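PDB 5XZ4: bumblebee peptidoglycan recognition protein SA from Bombus, which probably binds bacterial peptidoglycan as an insect immune recognition protein, with a preference for the Dap-type over the Lys-type polymer. Local coordinates for residues 31-36 with 99-104. Numbering follows the deposited sequence.
Sequences IPYVII and NKKSVG. With SO4 (sulfate ion), chain C.
Ile35 and Val103 make the straightest bond between two neighbouring parallel strands in the mixed sheet of an amidase-like PGRP fold: Ile35 N donates to Val103 O at 2.8 Å, with 169° at the hydrogen. One step back, Val103 N reaches Tyr33 O at 3.2 Å, tilted from the carbonyl plane, and Ser102 CA-H leans on the same oxygen. Where strand 102-107 begins, the pairing frays into a weak bond from Tyr33 N to Lys101 O. That oxygen also lies in plane at the edge of the Tyr33 ring, 3.5 Å from CD2, while Pro32 CG and CD also pack against it. An alanine in place of Pro32 would probably leave the Lys101 carbonyl oxygen less covered and the Lys101 CB without its apolar neighbour.

Side chains alternate between the faces. Val103 sends CG1 to Ile31 CD1 (3.9 Å) and CG2 to Val34 CG2, and Leu137 closes over this apolar group. On the other face, Ile35 CG1, anti to its own carbonyl carbon (chi1 -42°), comes 3.7 Å from Ser102 CB. Farther out, Tyr33 OH bonds to Pro173 O, and Tyr98 meets the Tyr33 ring edge-to-face. In the loop that leads into strand 102-107, a sulfate, probably from the crystallisation liquor, is gripped by Asn99 twice: N to O2 at 3.0 Å and ND2 to O1 at 3.1 Å.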
ATOM      1  N   ILE A  31      -7.379  12.383  -4.028  1.00 12.75           N
ATOM      2  CA  ILE A  31      -7.968  11.156  -3.489  1.00 12.44           C
ATOM      3  C   ILE A  31      -8.359  11.320  -2.003  1.00 11.71           C
ATOM      4  O   ILE A  31      -7.586  11.882  -1.228  1.00 12.48           O
ATOM      5  CB  ILE A  31      -6.926  10.018  -3.641  1.00 12.62           C
ATOM      6  CG1 ILE A  31      -6.576   9.804  -5.120  1.00 13.36           C
ATOM      7  CG2 ILE A  31      -7.383   8.716  -2.981  1.00 12.84           C
ATOM      8  CD1 ILE A  31      -5.212   9.169  -5.316  1.00 14.63           C
ATOM      9  N   PRO A  32      -9.534  10.781  -1.589  1.00 12.11           N
ATOM     10  CA  PRO A  32     -10.020  11.007  -0.214  1.00 12.52           C
ATOM     11  C   PRO A  32      -9.558  10.032   0.874  1.00 12.11           C
ATOM     12  O   PRO A  32      -9.562  10.389   2.049  1.00 12.13           O
ATOM     13  CB  PRO A  32     -11.548  10.959  -0.372  1.00 13.91           C
ATOM     14  CG  PRO A  32     -11.750  10.028  -1.533  1.00 14.24           C
ATOM     15  CD  PRO A  32     -10.634  10.347  -2.479  1.00 13.65           C
ATOM     16  N   TYR A  33      -9.135   8.821   0.481  1.00 12.15           N
ATOM     17  CA  TYR A  33      -8.757   7.760   1.447  1.00 11.31           C
ATOM     18  C   TYR A  33      -7.402   7.143   1.141  1.00  9.33           C
ATOM     19  O   TYR A  33      -7.019   7.009  -0.022  1.00  9.64           O
ATOM     20  CB  TYR A  33      -9.791   6.619   1.477  1.00 12.63           C
ATOM     21  CG  TYR A  33     -11.143   7.020   2.011  1.00 13.21           C
ATOM     22  CD1 TYR A  33     -11.409   6.979   3.389  1.00 14.54           C
ATOM     23  CD2 TYR A  33     -12.162   7.418   1.139  1.00 13.93           C
ATOM     24  CE1 TYR A  33     -12.662   7.385   3.889  1.00 15.92           C
ATOM     25  CE2 TYR A  33     -13.422   7.791   1.615  1.00 15.76           C
ATOM     26  CZ  TYR A  33     -13.660   7.773   2.986  1.00 17.30           C
ATOM     27  OH  TYR A  33     -14.904   8.173   3.444  1.00 21.43           O
ATOM     28  N   VAL A  34      -6.717   6.738   2.208  1.00  9.16           N
ATOM     29  CA  VAL A  34      -5.589   5.803   2.113  1.00  8.63           C
ATOM     30  C   VAL A  34      -5.998   4.584   2.940  1.00  8.97           C
ATOM     31  O   VAL A  34      -6.392   4.738   4.111  1.00  9.37           O
ATOM     32  CB  VAL A  34      -4.293   6.433   2.651  1.00  8.52           C
ATOM     33  CG1 VAL A  34      -3.165   5.408   2.760  1.00  9.62           C
ATOM     34  CG2 VAL A  34      -3.837   7.581   1.770  1.00 10.03           C
ATOM     35  N   ILE A  35      -5.840   3.375   2.351  1.00  8.60           N
ATOM     36  CA  ILE A  35      -6.147   2.144   3.082  1.00  8.11           C
ATOM     37  C   ILE A  35      -4.824   1.449   3.407  1.00  6.84           C
ATOM     38  O   ILE A  35      -3.996   1.196   2.505  1.00  8.01           O
ATOM     39  CB  ILE A  35      -7.022   1.148   2.287  1.00  8.49           C
ATOM     40  CG1 ILE A  35      -8.162   1.807   1.530  1.00  9.67           C
ATOM     41  CG2 ILE A  35      -7.505   0.031   3.196  1.00  8.84           C
ATOM     42  CD1 ILE A  35      -9.206   2.487   2.381  1.00 11.64           C
ATOM     43  N   ILE A  36      -4.611   1.135   4.675  1.00  7.38           N
ATOM     44  CA  ILE A  36      -3.418   0.417   5.133  1.00  7.12           C
ATOM     45  C   ILE A  36      -3.672  -1.091   5.206  1.00  7.54           C
ATOM     46  O   ILE A  36      -4.683  -1.545   5.796  1.00  8.25           O
ATOM     47  CB  ILE A  36      -2.907   0.951   6.500  1.00  7.34           C
ATOM     48  CG1 ILE A  36      -2.683   2.484   6.458  1.00  8.12           C
ATOM     49  CG2 ILE A  36      -1.647   0.201   6.950  1.00  8.78           C
ATOM     50  CD1 ILE A  36      -1.634   2.963   5.455  1.00  8.67           C
ATOM     51  N   ASN A  99     -11.830   0.718  -3.928  1.00 11.76           N
ATOM     52  CA  ASN A  99     -10.821   0.685  -5.013  1.00 11.41           C
ATOM     53  C   ASN A  99     -10.841   1.891  -5.952  1.00 11.98           C
ATOM     54  O   ASN A  99      -9.829   2.195  -6.590  1.00 11.60           O
ATOM     55  CB  ASN A  99     -10.918  -0.624  -5.809  1.00 11.16           C
ATOM     56  CG  ASN A  99     -10.358  -1.808  -5.046  1.00 11.25           C
ATOM     57  OD1 ASN A  99      -9.290  -1.729  -4.431  1.00 10.13           O
ATOM     58  ND2 ASN A  99     -11.069  -2.938  -5.109  1.00 11.53           N
ATOM     59  N   LYS A 100     -11.974   2.608  -5.995  1.00 12.34           N
ATOM     60  CA  LYS A 100     -12.107   3.803  -6.837  1.00 12.91           C
ATOM     61  C   LYS A 100     -11.921   5.126  -6.077  1.00 13.53           C
ATOM     62  O   LYS A 100     -12.015   6.222  -6.678  1.00 15.41           O
ATOM     63  CB  LYS A 100     -13.451   3.784  -7.594  1.00 15.49           C
ATOM     64  CG  LYS A 100     -13.677   2.548  -8.445  1.00 15.74           C
ATOM     65  CD  LYS A 100     -14.845   2.752  -9.397  1.00 20.10           C
ATOM     66  CE  LYS A 100     -15.739   1.529  -9.500  1.00 24.94           C
ATOM     67  NZ  LYS A 100     -15.072   0.307 -10.001  1.00 31.31           N
ATOM     68  N   LYS A 101     -11.661   5.050  -4.777  1.00 12.76           N
ATOM     69  CA  LYS A 101     -11.591   6.258  -3.960  1.00 13.16           C
ATOM     70  C   LYS A 101     -10.475   6.249  -2.930  1.00 12.07           C
ATOM     71  O   LYS A 101     -10.512   6.972  -1.935  1.00 11.95           O
ATOM     72  CB  LYS A 101     -12.970   6.620  -3.365  1.00 15.36           C
ATOM     73  CG  LYS A 101     -13.630   5.535  -2.529  1.00 15.89           C
ATOM     74  CD  LYS A 101     -14.933   6.034  -1.914  1.00 18.05           C
ATOM     75  CE  LYS A 101     -15.619   4.916  -1.159  1.00 19.58           C
ATOM     76  NZ  LYS A 101     -16.990   5.315  -0.744  1.00 22.96           N
ATOM     77  N   SER A 102      -9.442   5.445  -3.192  1.00 11.10           N
ATOM     78  CA  SER A 102      -8.332   5.320  -2.268  1.00 10.28           C
ATOM     79  C   SER A 102      -7.085   4.894  -3.000  1.00  9.36           C
ATOM     80  O   SER A 102      -7.166   4.447  -4.146  1.00 10.31           O
ATOM     81  CB  SER A 102      -8.665   4.273  -1.206  1.00 10.79           C
ATOM     82  OG  SER A 102      -8.588   2.942  -1.742  1.00 10.45           O
ATOM     83  N   VAL A 103      -5.964   5.058  -2.318  1.00  9.61           N
ATOM     84  CA  VAL A 103      -4.762   4.264  -2.610  1.00  9.16           C
ATOM     85  C   VAL A 103      -4.576   3.269  -1.482  1.00  9.02           C
ATOM     86  O   VAL A 103      -4.847   3.577  -0.308  1.00  9.01           O
ATOM     87  CB  VAL A 103      -3.500   5.116  -2.869  1.00 11.50           C
ATOM     88  CG1 VAL A 103      -3.577   5.789  -4.230  1.00 13.47           C
ATOM     89  CG2 VAL A 103      -3.298   6.121  -1.765  1.00 13.32           C
ATOM     90  N   GLY A 104      -4.118   2.072  -1.858  1.00  8.24           N
ATOM     91  CA  GLY A 104      -3.916   0.967  -0.902  1.00  8.00           C
ATOM     92  C   GLY A 104      -2.436   0.699  -0.711  1.00  7.27           C
ATOM     93  O   GLY A 104      -1.732   0.441  -1.683  1.00  7.61           O
TER
HETATM   94  S   SO4 C 201     -14.721  -1.708  -5.902  1.00 23.97           S
HETATM   95  O1  SO4 C 201     -13.639  -2.363  -6.682  1.00 25.65           O
HETATM   96  O2  SO4 C 201     -14.201  -0.717  -4.941  1.00 22.77           O
HETATM   97  O3  SO4 C 201     -15.693  -1.040  -6.802  1.00 27.25           O
HETATM   98  O4  SO4 C 201     -15.443  -2.771  -5.154  1.00 26.39           O